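Local coordinates for protein diaminopimelate decarboxylase (Aquifex aeolicus, PDB 2P3E) that probably catalyses the pyridoxal 5'-phosphate-dependent decarboxylation of meso-2,6-diaminopimelate to L-lysine, the last step of lysine biosynthesis, at residues Ser24-Glu27 and Leu28-Phe32; Ser41-Ile44 and Lys45-Glu49; Glu130-Gln133 and Glu134-Val137; Val309-Gly312 and Met313-Ile317. One frame throughout, in Å; residues are numbered along the deposited sequence.

Interaction 1 (Ser24-Glu27 and Leu28-Phe32)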
ATOM      1  N   SER B  24      13.667  18.326  19.454  1.00 18.58           N
ATOM      2  CA  SER B  24      14.192  18.708  18.145  1.00 18.58           C
ATOM      3  C   SER B  24      13.956  17.556  17.165  1.00 17.84           C
ATOM      4  O   SER B  24      14.314  16.424  17.452  1.00 16.90           O
ATOM      5  CB  SER B  24      15.696  18.978  18.271  1.00 18.19           C
ATOM      6  OG  SER B  24      16.334  18.908  17.025  1.00 21.12           O
ATOM      7  N   LEU B  25      13.362  17.857  16.013  1.00 18.15           N
ATOM      8  CA  LEU B  25      13.199  16.863  14.956  1.00 18.21           C
ATOM      9  C   LEU B  25      14.522  16.423  14.360  1.00 18.20           C
ATOM     10  O   LEU B  25      14.675  15.273  13.969  1.00 17.64           O
ATOM     11  CB  LEU B  25      12.239  17.372  13.866  1.00 17.83           C
ATOM     12  CG  LEU B  25      10.813  17.293  14.445  1.00 19.32           C
ATOM     13  CD1 LEU B  25       9.899  18.085  13.621  1.00 21.64           C
ATOM     14  CD2 LEU B  25      10.297  15.835  14.602  1.00 16.79           C
ATOM     15  N   LYS B  26      15.488  17.335  14.290  1.00 19.00           N
ATOM     16  CA  LYS B  26      16.818  16.944  13.814  1.00 19.17           C
ATOM     17  C   LYS B  26      17.485  15.918  14.737  1.00 18.52           C
ATOM     18  O   LYS B  26      18.056  14.935  14.263  1.00 17.34           O
ATOM     19  CB  LYS B  26      17.719  18.163  13.584  1.00 20.51           C
ATOM     20  CG  LYS B  26      19.085  17.793  13.020  1.00 22.29           C
ATOM     21  CD  LYS B  26      19.843  19.038  12.577  1.00 28.74           C
ATOM     22  CE  LYS B  26      21.138  18.664  11.889  1.00 32.81           C
ATOM     23  NZ  LYS B  26      22.015  19.878  11.707  1.00 35.95           N
ATOM     24  N   GLU B  27      17.404  16.129  16.050  1.00 18.27           N
ATOM     25  CA  GLU B  27      17.929  15.134  16.980  1.00 18.88           C
ATOM     26  C   GLU B  27      17.220  13.780  16.858  1.00 17.76           C
ATOM     27  O   GLU B  27      17.865  12.740  16.864  1.00 17.34           O
ATOM     28  CB  GLU B  27      17.881  15.611  18.432  1.00 19.15           C
ATOM     29  CG  GLU B  27      18.728  14.710  19.390  1.00 23.05           C
ATOM     30  CD  GLU B  27      20.258  14.748  19.103  1.00 28.73           C
ATOM     31  OE1 GLU B  27      20.841  15.845  18.898  1.00 31.12           O
ATOM     32  OE2 GLU B  27      20.884  13.669  19.081  1.00 32.48           O
ATOM     33  N   LEU B  28      15.894  13.803  16.763  1.00 16.95           N
ATOM     34  CA  LEU B  28      15.144  12.559  16.580  1.00 16.90           C
ATOM     35  C   LEU B  28      15.570  11.821  15.308  1.00 16.57           C
ATOM     36  O   LEU B  28      15.750  10.609  15.334  1.00 16.05           O
ATOM     37  CB  LEU B  28      13.626  12.818  16.566  1.00 16.47           C
ATOM     38  CG  LEU B  28      13.020  13.196  17.918  1.00 16.39           C
ATOM     39  CD1 LEU B  28      11.609  13.664  17.692  1.00 17.05           C
ATOM     40  CD2 LEU B  28      13.053  12.010  18.891  1.00 15.69           C
ATOM     41  N   ALA B  29      15.729  12.567  14.214  1.00 16.18           N
ATOM     42  CA  ALA B  29      16.185  12.014  12.940  1.00 16.42           C
ATOM     43  C   ALA B  29      17.597  11.411  13.016  1.00 16.95           C
ATOM     44  O   ALA B  29      17.833  10.311  12.520  1.00 16.70           O
ATOM     45  CB  ALA B  29      16.120  13.081  11.870  1.00 15.93           C
ATOM     46  N   GLN B  30      18.522  12.122  13.662  1.00 17.43           N
ATOM     47  CA  GLN B  30      19.889  11.630  13.867  1.00 18.09           C
ATOM     48  C   GLN B  30      19.930  10.450  14.827  1.00 18.13           C
ATOM     49  O   GLN B  30      20.724   9.530  14.652  1.00 18.37           O
ATOM     50  CB  GLN B  30      20.800  12.760  14.390  1.00 18.63           C
ATOM     51  CG  GLN B  30      21.016  13.906  13.415  1.00 18.37           C
ATOM     52  CD  GLN B  30      21.767  15.092  14.059  1.00 20.61           C
ATOM     53  OE1 GLN B  30      21.758  15.276  15.285  1.00 21.42           O
ATOM     54  NE2 GLN B  30      22.408  15.891  13.231  1.00 22.27           N
ATOM     55  N   THR B  31      19.067  10.469  15.836  1.00 18.19           N
ATOM     56  CA  THR B  31      19.012   9.390  16.839  1.00 18.12           C
ATOM     57  C   THR B  31      18.336   8.115  16.323  1.00 17.32           C
ATOM     58  O   THR B  31      18.865   7.014  16.484  1.00 16.34           O
ATOM     59  CB  THR B  31      18.292   9.873  18.116  1.00 18.45           C
ATOM     60  OG1 THR B  31      19.054  10.941  18.690  1.00 21.96           O
ATOM     61  CG2 THR B  31      18.154   8.766  19.147  1.00 18.26           C
ATOM     62  N   PHE B  32      17.156   8.268  15.718  1.00 16.22           N
ATOM     63  CA  PHE B  32      16.320   7.111  15.366  1.00 15.78           C
ATOM     64  C   PHE B  32      16.350   6.733  13.880  1.00 15.08           C
ATOM     65  O   PHE B  32      15.803   5.698  13.480  1.00 15.08           O
ATOM     66  CB  PHE B  32      14.875   7.341  15.846  1.00 14.73           C
ATOM     67  CG  PHE B  32      14.741   7.375  17.345  1.00 15.74           C
ATOM     68  CD1 PHE B  32      14.855   6.197  18.098  1.00 16.63           C
ATOM     69  CD2 PHE B  32      14.528   8.584  18.014  1.00 14.35           C
ATOM     70  CE1 PHE B  32      14.750   6.230  19.493  1.00 15.19           C
ATOM     71  CE2 PHE B  32      14.421   8.616  19.392  1.00 15.72           C
ATOM     72  CZ  PHE B  32      14.534   7.443  20.134  1.00 15.36           C
TER
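Glu27 O is gripped twice by Thr31 one helical turn on: the backbone N of Thr31 and its hydroxyl OG1 each donate to this oxygen at 2.8 Å, reaching it from opposite faces of the carbonyl plane. The amide is tilted less from that plane than the hydroxyl, which lies 40° out of it and bonds from above. Its position follows from the side-chain torsion, with OG1 anti to the carbonyl carbon (chi1 -63°) and thus turned back along the helix. At the start of the same helix, Ser24 is the N-cap, its OG accepting from Glu27 N at 3.1 Å in a nearly straight bond of 172°. Lys26 and Gln30 form the polar flank: CE of the extended lysine passes 3.3 Å from Gln30 NE2, while the ammonium travels on to a salt bridge with Glu332. Without the Lys26 chain, as with an alanine here, Glu332 is likely to lose its cationic mate and the Gln30 amide the methylenes that lie against it. On the apolar flank the methyls Leu25 CD2 and Leu28 CD1 meet at 4.0 Å. Helix 25-32 directly follows the small antiparallel sheet of strands 11-14, 17-20 and 23-24. Leu25 packs on Leu18 and Ile20 of that sheet, and with Ala29 it rests on Ile292 of strand 289-301, while Lys26, Ala29 and Gln30 touch Tyr368 of strand 368-371.

Interaction 2 (Ser41-Ile44 and Lys45-Glu49)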
ATOM      1  N   SER B  41       2.001  13.293  21.757  1.00 15.22           N
ATOM      2  CA  SER B  41       1.112  12.717  22.744  1.00 16.10           C
ATOM      3  C   SER B  41       0.019  13.707  23.168  1.00 16.23           C
ATOM      4  O   SER B  41      -1.173  13.352  23.207  1.00 15.91           O
ATOM      5  CB  SER B  41       1.921  12.254  23.967  1.00 15.96           C
ATOM      6  OG  SER B  41       1.094  11.604  24.902  1.00 16.41           O
ATOM      7  N   ASN B  42       0.419  14.944  23.471  1.00 16.65           N
ATOM      8  CA  ASN B  42      -0.533  15.929  23.977  1.00 17.26           C
ATOM      9  C   ASN B  42      -1.512  16.408  22.922  1.00 16.99           C
ATOM     10  O   ASN B  42      -2.640  16.771  23.255  1.00 16.42           O
ATOM     11  CB  ASN B  42       0.168  17.108  24.665  1.00 17.97           C
ATOM     12  CG  ASN B  42       0.597  16.765  26.073  1.00 19.46           C
ATOM     13  OD1 ASN B  42      -0.240  16.463  26.927  1.00 21.64           O
ATOM     14  ND2 ASN B  42       1.915  16.752  26.312  1.00 21.78           N
ATOM     15  N   PHE B  43      -1.086  16.420  21.657  1.00 16.16           N
ATOM     16  CA  PHE B  43      -2.033  16.703  20.569  1.00 15.97           C
ATOM     17  C   PHE B  43      -3.155  15.671  20.519  1.00 15.41           C
ATOM     18  O   PHE B  43      -4.340  16.040  20.436  1.00 15.41           O
ATOM     19  CB  PHE B  43      -1.342  16.802  19.200  1.00 15.76           C
ATOM     20  CG  PHE B  43      -2.259  17.261  18.081  1.00 17.67           C
ATOM     21  CD1 PHE B  43      -2.403  18.619  17.793  1.00 18.35           C
ATOM     22  CD2 PHE B  43      -2.994  16.337  17.330  1.00 18.66           C
ATOM     23  CE1 PHE B  43      -3.247  19.048  16.770  1.00 18.99           C
ATOM     24  CE2 PHE B  43      -3.830  16.758  16.286  1.00 17.55           C
ATOM     25  CZ  PHE B  43      -3.953  18.124  16.013  1.00 17.49           C
ATOM     26  N   ILE B  44      -2.788  14.388  20.547  1.00 15.14           N
ATOM     27  CA  ILE B  44      -3.765  13.293  20.510  1.00 15.15           C
ATOM     28  C   ILE B  44      -4.769  13.422  21.663  1.00 16.17           C
ATOM     29  O   ILE B  44      -5.992  13.378  21.443  1.00 15.57           O
ATOM     30  CB  ILE B  44      -3.080  11.904  20.534  1.00 15.14           C
ATOM     31  CG1 ILE B  44      -2.236  11.686  19.263  1.00 15.28           C
ATOM     32  CG2 ILE B  44      -4.118  10.792  20.636  1.00 14.06           C
ATOM     33  CD1 ILE B  44      -1.255  10.521  19.356  1.00 15.22           C
ATOM     34  N   LYS B  45      -4.245  13.570  22.887  1.00 16.11           N
ATOM     35  CA  LYS B  45      -5.068  13.684  24.095  1.00 17.45           C
ATOM     36  C   LYS B  45      -6.027  14.868  24.003  1.00 17.29           C
ATOM     37  O   LYS B  45      -7.197  14.738  24.362  1.00 17.99           O
ATOM     38  CB  LYS B  45      -4.199  13.804  25.370  1.00 17.42           C
ATOM     39  CG  LYS B  45      -3.362  12.567  25.727  0.70 18.71           C
ATOM     40  CD  LYS B  45      -2.305  12.898  26.808  0.70 21.19           C
ATOM     41  CE  LYS B  45      -1.571  11.650  27.301  1.00 25.29           C
ATOM     42  NZ  LYS B  45      -0.775  11.965  28.534  1.00 27.90           N
ATOM     43  N   GLU B  46      -5.530  16.007  23.529  1.00 17.68           N
ATOM     44  CA  GLU B  46      -6.326  17.237  23.448  1.00 18.56           C
ATOM     45  C   GLU B  46      -7.406  17.199  22.364  1.00 18.33           C
ATOM     46  O   GLU B  46      -8.492  17.753  22.562  1.00 16.84           O
ATOM     47  CB  GLU B  46      -5.444  18.471  23.254  1.00 19.19           C
ATOM     48  CG  GLU B  46      -4.700  18.859  24.525  0.90 22.30           C
ATOM     49  CD  GLU B  46      -3.513  19.764  24.275  0.50 24.16           C
ATOM     50  OE1 GLU B  46      -3.442  20.408  23.207  0.30 22.82           O
ATOM     51  OE2 GLU B  46      -2.644  19.828  25.172  1.00 27.26           O
ATOM     52  N   ARG B  47      -7.111  16.559  21.227  1.00 17.57           N
ATOM     53  CA  ARG B  47      -8.161  16.325  20.215  1.00 17.99           C
ATOM     54  C   ARG B  47      -9.277  15.435  20.752  1.00 17.53           C
ATOM     55  O   ARG B  47     -10.464  15.695  20.495  1.00 17.24           O
ATOM     56  CB  ARG B  47      -7.592  15.709  18.924  1.00 17.80           C
ATOM     57  CG  ARG B  47      -6.526  16.563  18.247  1.00 21.39           C
ATOM     58  CD  ARG B  47      -7.050  17.904  17.755  1.00 26.30           C
ATOM     59  NE  ARG B  47      -7.846  17.700  16.546  1.00 29.53           N
ATOM     60  CZ  ARG B  47      -8.084  18.626  15.621  0.80 30.92           C
ATOM     61  NH1 ARG B  47      -7.596  19.868  15.755  1.00 30.86           N
ATOM     62  NH2 ARG B  47      -8.820  18.306  14.560  1.00 30.12           N
ATOM     63  N   PHE B  48      -8.901  14.366  21.454  1.00 16.85           N
ATOM     64  CA  PHE B  48      -9.886  13.483  22.055  1.00 16.98           C
ATOM     65  C   PHE B  48     -10.733  14.228  23.089  1.00 17.39           C
ATOM     66  O   PHE B  48     -11.963  14.067  23.124  1.00 16.01           O
ATOM     67  CB  PHE B  48      -9.261  12.237  22.700  1.00 16.80           C
ATOM     68  CG  PHE B  48     -10.276  11.329  23.352  1.00 16.75           C
ATOM     69  CD1 PHE B  48     -11.024  10.443  22.590  1.00 15.42           C
ATOM     70  CD2 PHE B  48     -10.500  11.381  24.733  1.00 18.01           C
ATOM     71  CE1 PHE B  48     -11.986   9.609  23.184  1.00 16.30           C
ATOM     72  CE2 PHE B  48     -11.451  10.537  25.341  1.00 16.48           C
ATOM     73  CZ  PHE B  48     -12.203   9.666  24.563  1.00 17.17           C
ATOM     74  N   GLU B  49     -10.056  15.014  23.933  1.00 17.09           N
ATOM     75  CA  GLU B  49     -10.726  15.760  24.988  1.00 18.29           C
ATOM     76  C   GLU B  49     -11.654  16.835  24.423  1.00 17.89           C
ATOM     77  O   GLU B  49     -12.677  17.163  25.030  1.00 19.05           O
ATOM     78  CB  GLU B  49      -9.711  16.370  25.974  1.00 18.23           C
ATOM     79  CG  GLU B  49      -8.989  15.350  26.872  1.00 20.60           C
ATOM     80  CD  GLU B  49      -9.928  14.437  27.634  1.00 23.68           C
ATOM     81  OE1 GLU B  49     -11.002  14.903  28.083  1.00 23.81           O
ATOM     82  OE2 GLU B  49      -9.590  13.244  27.796  1.00 24.75           O
TER
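Regular alpha-helical bonding joins Ser41-Ile44 to Lys45-Glu49, four successive i to i+4 hydrogen bonds running from Lys45 N to Ser41 O through Phe48 N to Ile44 O. The side chains that meet most closely are Phe43 and Arg47, one turn apart and running alongside each other in the same direction. Arg47 CG sits over one face of the Phe43 ring, 3.8 Å from its centroid and 29° off the normal, a CH-pi contact; CD follows, 3.6 Å from Phe43 CZ. Bends at chi2 (-64°) and chi3 keep the arginine chain alongside the ring instead of letting it run straight out, and they leave the guanidinium plane only 16° from that of the phenyl group. On another flank the extended Lys45 chain runs back past Ser41, its CE 3.6 Å from Ser41 OG. That hydroxyl is hydrogen-bonded to Glu397 OE1, and the Lys45 ammonium makes a long, weak ion pair with the same carboxylate. Glu46 lays its CG 3.2 Å from Asn42 O. Ile44 and Phe48 turn to the interior, against Leu76 of helix 70-78 and Ile284 of helix 282-285. Helix 41-54 belongs to the pyridoxal-binding region, and the Arg47 side chain comes within about 8 Å of that of Arg282, a probable substrate-binding residue. The aliphatic part of Arg47 is thus held by an aromatic face while its charged end is fixed from outside, NH1 by a salt bridge to Glu255 and NE by Ser283 O; such a guanidinium has little freedom to turn and probably keeps its positive charge.

Interaction 3 (Glu130-Gln133 and Glu134-Val137)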
ATOM      1  N   GLU B 130     -24.101  -4.003   7.332  1.00 21.48           N
ATOM      2  CA  GLU B 130     -23.911  -3.525   5.972  1.00 22.41           C
ATOM      3  C   GLU B 130     -24.748  -4.270   4.923  1.00 22.95           C
ATOM      4  O   GLU B 130     -24.842  -3.811   3.783  1.00 23.00           O
ATOM      5  CB  GLU B 130     -22.420  -3.614   5.614  1.00 23.00           C
ATOM      6  CG  GLU B 130     -21.531  -2.640   6.387  1.00 24.58           C
ATOM      7  CD  GLU B 130     -21.663  -1.188   5.928  1.00 28.74           C
ATOM      8  OE1 GLU B 130     -22.364  -0.909   4.924  1.00 29.08           O
ATOM      9  OE2 GLU B 130     -21.044  -0.328   6.581  1.00 30.54           O
ATOM     10  N   SER B 131     -25.352  -5.410   5.296  1.00 22.95           N
ATOM     11  CA  SER B 131     -26.238  -6.134   4.379  1.00 23.50           C
ATOM     12  C   SER B 131     -27.249  -7.028   5.097  1.00 23.95           C
ATOM     13  O   SER B 131     -27.082  -7.384   6.264  1.00 23.78           O
ATOM     14  CB  SER B 131     -25.430  -6.982   3.375  1.00 22.58           C
ATOM     15  OG  SER B 131     -24.698  -7.975   4.075  1.00 22.20           O
ATOM     16  N   ARG B 132     -28.295  -7.400   4.373  1.00 24.78           N
ATOM     17  CA  ARG B 132     -29.285  -8.335   4.888  1.00 25.37           C
ATOM     18  C   ARG B 132     -28.721  -9.750   5.068  1.00 25.47           C
ATOM     19  O   ARG B 132     -29.091 -10.460   6.004  1.00 25.75           O
ATOM     20  CB  ARG B 132     -30.479  -8.395   3.946  1.00 26.01           C
ATOM     21  CG  ARG B 132     -31.648  -9.175   4.535  1.00 28.71           C
ATOM     22  CD  ARG B 132     -32.900  -9.014   3.701  1.00 34.32           C
ATOM     23  NE  ARG B 132     -33.500  -7.685   3.851  1.00 38.58           N
ATOM     24  CZ  ARG B 132     -34.769  -7.409   3.561  1.00 39.13           C
ATOM     25  NH1 ARG B 132     -35.574  -8.371   3.118  1.00 39.42           N
ATOM     26  NH2 ARG B 132     -35.236  -6.179   3.726  1.00 41.28           N
ATOM     27  N   GLN B 133     -27.848 -10.175   4.155  1.00 25.23           N
ATOM     28  CA  GLN B 133     -27.201 -11.471   4.297  1.00 24.80           C
ATOM     29  C   GLN B 133     -26.357 -11.520   5.580  1.00 23.86           C
ATOM     30  O   GLN B 133     -26.357 -12.529   6.296  1.00 23.40           O
ATOM     31  CB  GLN B 133     -26.384 -11.810   3.048  1.00 24.99           C
ATOM     32  CG  GLN B 133     -25.881 -13.236   3.039  1.00 26.53           C
ATOM     33  CD  GLN B 133     -25.332 -13.668   1.699  1.00 28.12           C
ATOM     34  OE1 GLN B 133     -24.952 -12.840   0.865  1.00 27.09           O
ATOM     35  NE2 GLN B 133     -25.299 -14.983   1.478  1.00 28.08           N
ATOM     36  N   GLU B 134     -25.686 -10.407   5.884  1.00 22.68           N
ATOM     37  CA  GLU B 134     -24.953 -10.236   7.135  1.00 21.92           C
ATOM     38  C   GLU B 134     -25.861 -10.396   8.359  1.00 21.52           C
ATOM     39  O   GLU B 134     -25.447 -10.983   9.341  1.00 21.08           O
ATOM     40  CB  GLU B 134     -24.205  -8.887   7.173  1.00 21.71           C
ATOM     41  CG  GLU B 134     -23.398  -8.650   8.467  1.00 22.03           C
ATOM     42  CD  GLU B 134     -22.779  -7.256   8.566  1.00 22.12           C
ATOM     43  OE1 GLU B 134     -22.666  -6.573   7.523  1.00 21.30           O
ATOM     44  OE2 GLU B 134     -22.425  -6.832   9.700  1.00 21.05           O
ATOM     45  N   LEU B 135     -27.083  -9.865   8.299  1.00 20.91           N
ATOM     46  CA  LEU B 135     -28.078 -10.121   9.352  1.00 20.78           C
ATOM     47  C   LEU B 135     -28.289 -11.636   9.607  1.00 20.67           C
ATOM     48  O   LEU B 135     -28.248 -12.080  10.743  1.00 20.69           O
ATOM     49  CB  LEU B 135     -29.412  -9.433   9.026  1.00 20.30           C
ATOM     50  CG  LEU B 135     -29.454  -7.890   9.029  1.00 19.36           C
ATOM     51  CD1 LEU B 135     -30.752  -7.376   8.404  1.00 20.32           C
ATOM     52  CD2 LEU B 135     -29.306  -7.366  10.427  1.00 19.25           C
ATOM     53  N   ASP B 136     -28.495 -12.393   8.533  1.00 21.25           N
ATOM     54  CA  ASP B 136     -28.720 -13.842   8.576  1.00 21.85           C
ATOM     55  C   ASP B 136     -27.503 -14.582   9.136  1.00 22.31           C
ATOM     56  O   ASP B 136     -27.632 -15.468  10.004  1.00 21.82           O
ATOM     57  CB  ASP B 136     -29.024 -14.350   7.162  1.00 22.12           C
ATOM     58  CG  ASP B 136     -30.388 -13.926   6.668  1.00 23.27           C
ATOM     59  OD1 ASP B 136     -31.291 -13.751   7.500  1.00 24.71           O
ATOM     60  OD2 ASP B 136     -30.564 -13.770   5.440  1.00 25.59           O
ATOM     61  N   VAL B 137     -26.326 -14.196   8.638  1.00 21.81           N
ATOM     62  CA  VAL B 137     -25.044 -14.752   9.083  1.00 21.99           C
ATOM     63  C   VAL B 137     -24.781 -14.485  10.556  1.00 21.93           C
ATOM     64  O   VAL B 137     -24.474 -15.422  11.308  1.00 21.50           O
ATOM     65  CB  VAL B 137     -23.858 -14.238   8.215  1.00 22.17           C
ATOM     66  CG1 VAL B 137     -22.515 -14.678   8.818  1.00 22.81           C
ATOM     67  CG2 VAL B 137     -23.993 -14.724   6.782  1.00 22.40           C
TER
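A capped helix start, within the beta-alpha-beta unit of strand 126-129, helix 132-145 and strand 149-156 of the TIM-barrel domain, is formed where Glu130-Gln133 meets Glu134-Val137. Ser131 is the N-cap: its OG accepts from Glu134 N at 3.2 Å, with an N-H...O angle of 153°. The hydroxyl has swung between the backbone N and the carbonyl carbon (chi1 63°), which carries it over the first turn and also puts it 3.3 Å from Glu134 CB. Glu134 answers in the reverse direction. Its extended chain, with CG anti to the backbone N (chi1 -179°), reaches back beyond the cap, and OE1 accepts from Glu130 N at 2.9 Å, met from above the carboxylate plane. The other oxygen, OE2, pairs with Lys111 NZ in a salt bridge. Beyond the cap, Leu135 packs its CD1 3.9 Å from Arg132 CA and turns inward against Val129, Ile151 and Ile153 of the flanking strands. The second subunit borders the other flank, where its Leu298 N donates to Gln133 OE1 and its Lys299 NZ to Glu130 O. The carboxylate of Glu130 is engaged by Arg154 and Gly177 N. Each buried acid therefore has a cationic partner, and the proximity of Lys111 to Glu134 and of Arg154 to Glu130 would be expected to keep both carboxylates ionised at the start of the helix.

Interaction 4 (Val309-Gly312 and Met313-Ile317)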
ATOM      1  N   VAL B 309      14.241  12.037  -1.732  1.00 15.14           N
ATOM      2  CA  VAL B 309      14.312  11.767  -0.291  1.00 14.56           C
ATOM      3  C   VAL B 309      14.215  10.275  -0.002  1.00 14.50           C
ATOM      4  O   VAL B 309      14.003   9.485  -0.935  1.00 14.49           O
ATOM      5  CB  VAL B 309      13.221  12.576   0.502  1.00 14.50           C
ATOM      6  CG1 VAL B 309      13.467  14.086   0.349  1.00 14.13           C
ATOM      7  CG2 VAL B 309      11.787  12.195   0.047  1.00 14.00           C
ATOM      8  N   ASP B 310      14.354   9.888   1.272  1.00 14.21           N
ATOM      9  CA  ASP B 310      14.379   8.453   1.609  1.00 14.17           C
ATOM     10  C   ASP B 310      13.012   7.867   1.957  1.00 13.43           C
ATOM     11  O   ASP B 310      12.879   6.662   2.174  1.00 13.78           O
ATOM     12  CB  ASP B 310      15.458   8.117   2.669  1.00 14.34           C
ATOM     13  CG  ASP B 310      15.250   8.826   4.019  1.00 15.33           C
ATOM     14  OD1 ASP B 310      14.247   9.542   4.240  1.00 12.31           O
ATOM     15  OD2 ASP B 310      16.130   8.643   4.891  1.00 16.08           O
ATOM     16  N   ALA B 311      11.996   8.717   1.994  1.00 13.63           N
ATOM     17  CA  ALA B 311      10.624   8.276   2.233  1.00 13.93           C
ATOM     18  C   ALA B 311       9.851   8.365   0.949  1.00 14.60           C
ATOM     19  O   ALA B 311       9.988   9.333   0.184  1.00 15.44           O
ATOM     20  CB  ALA B 311       9.938   9.127   3.313  1.00 13.52           C
ATOM     21  N   GLY B 312       9.022   7.367   0.698  1.00 15.26           N
ATOM     22  CA  GLY B 312       8.223   7.360  -0.525  1.00 15.51           C
ATOM     23  C   GLY B 312       6.804   6.886  -0.306  1.00 16.37           C
ATOM     24  O   GLY B 312       6.285   6.876   0.831  1.00 15.21           O
ATOM     25  N   MET B 313       6.166   6.488  -1.408  1.00 16.37           N
ATOM     26  CA  MET B 313       4.781   6.040  -1.367  1.00 16.57           C
ATOM     27  C   MET B 313       4.610   4.803  -0.479  1.00 15.56           C
ATOM     28  O   MET B 313       3.492   4.493  -0.042  1.00 16.34           O
ATOM     29  CB  MET B 313       4.263   5.779  -2.787  1.00 16.58           C
ATOM     30  CG  MET B 313       4.919   4.583  -3.480  1.00 18.93           C
ATOM     31  SD  MET B 313       4.367   4.412  -5.198  1.00 21.91           S
ATOM     32  CE  MET B 313       2.619   3.978  -4.999  1.00 23.69           C
ATOM     33  N   ASN B 314       5.711   4.093  -0.256  1.00 14.99           N
ATOM     34  CA  ASN B 314       5.761   2.963   0.671  1.00 15.39           C
ATOM     35  C   ASN B 314       5.555   3.389   2.115  1.00 14.75           C
ATOM     36  O   ASN B 314       5.121   2.576   2.939  1.00 14.85           O
ATOM     37  CB  ASN B 314       7.117   2.244   0.562  1.00 15.23           C
ATOM     38  CG  ASN B 314       8.304   3.162   0.885  1.00 16.80           C
ATOM     39  OD1 ASN B 314       8.513   4.209   0.253  1.00 18.63           O
ATOM     40  ND2 ASN B 314       9.096   2.759   1.862  1.00 16.68           N
ATOM     41  N   ASP B 315       5.892   4.646   2.414  1.00 13.91           N
ATOM     42  CA  ASP B 315       5.781   5.216   3.775  1.00 14.14           C
ATOM     43  C   ASP B 315       4.511   6.036   3.936  1.00 13.77           C
ATOM     44  O   ASP B 315       3.827   5.939   4.960  1.00 13.76           O
ATOM     45  CB  ASP B 315       6.998   6.097   4.093  1.00 14.05           C
ATOM     46  CG  ASP B 315       8.310   5.313   4.080  1.00 15.52           C
ATOM     47  OD1 ASP B 315       8.498   4.422   4.946  1.00 14.50           O
ATOM     48  OD2 ASP B 315       9.154   5.593   3.201  1.00 15.53           O
ATOM     49  N   LEU B 316       4.204   6.849   2.920  1.00 13.83           N
ATOM     50  CA  LEU B 316       3.016   7.703   2.926  1.00 13.71           C
ATOM     51  C   LEU B 316       2.470   7.702   1.524  1.00 13.95           C
ATOM     52  O   LEU B 316       3.085   8.259   0.604  1.00 13.36           O
ATOM     53  CB  LEU B 316       3.361   9.145   3.359  1.00 13.49           C
ATOM     54  CG  LEU B 316       2.230  10.198   3.341  1.00 14.03           C
ATOM     55  CD1 LEU B 316       1.038   9.809   4.211  1.00 12.16           C
ATOM     56  CD2 LEU B 316       2.754  11.585   3.756  1.00 13.07           C
ATOM     57  N   ILE B 317       1.326   7.052   1.355  1.00 13.61           N
ATOM     58  CA  ILE B 317       0.815   6.773   0.013  1.00 14.91           C
ATOM     59  C   ILE B 317      -0.138   7.855  -0.515  1.00 14.68           C
ATOM     60  O   ILE B 317      -0.459   7.872  -1.696  1.00 15.19           O
ATOM     61  CB  ILE B 317       0.129   5.377  -0.012  1.00 14.70           C
ATOM     62  CG1 ILE B 317       0.134   4.785  -1.438  1.00 15.84           C
ATOM     63  CG2 ILE B 317      -1.275   5.449   0.635  1.00 14.73           C
ATOM     64  CD1 ILE B 317      -0.243   3.258  -1.465  1.00 17.38           C
TER
HETATM   65  O   HOH W   1      11.931   4.320   2.566  1.00 22.21           O
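Gly312 and Asp315 close a type I beta turn, Gly312-Asp315, in the loop between strand 304-309 and helix 318-322. Gly312 O accepts two backbone amides: Asp315 N at 2.8 Å, 52° out of the carbonyl plane, and Leu316 N, an i to i+4 bond, at 2.9 Å within it. Packing is tight on this side, since a CB on Gly312 would come 2.9 Å from Asn314 OD1. Asn314 has its CG between the backbone N and carbonyl carbon (chi1 60°), which brings OD1 to 3.2 Å from Gly312 C. In the other direction Asp315 OD2 takes Gly312 N at 3.1 Å through its anti lone pair. The flank toward Asp310 is looser, with a water between the two arms of the turn, although the whole turn is buried. Replacing Asp315 by alanine is likely to cost Gly312 N this carboxylate acceptor and the water its OD2 partner. The Asp310 carboxylate is hydrogen-bonded by Thr34 OG1, Thr293 OG1 and Gln294 N. Met313 lies near Glu349 and Leu316 near Arg318, both probable substrate-binding residues, and Ile317 packs on Ile317 of the second subunit. The water donates to Asp310 O at 2.6 Å and to Asp315 OD2 at 3.1 Å.

All four contacts are local. Interactions 1 and 3 share a serine N-cap at a helix start, but interaction 1 is partly exposed and combines its cap with a threonine-backbone bond, whereas interaction 3 is buried. Interaction 2, within helix 41-54, has no such cap and relies on an aromatic face and aliphatic chain. Interaction 4 is buried and belongs to no regular helix; like interaction 3 it uses a carboxylate as acceptor for a backbone N-H, and it adds a water. Both reach the second subunit, 3 with hydrogen bonds and 4 by packing. Strand 289-301 borders both 1 and 4, whose centres lie about 18 Å apart. Interactions 2 and 3 belong to the pyridoxal-binding domain, their centres about 37 Å apart.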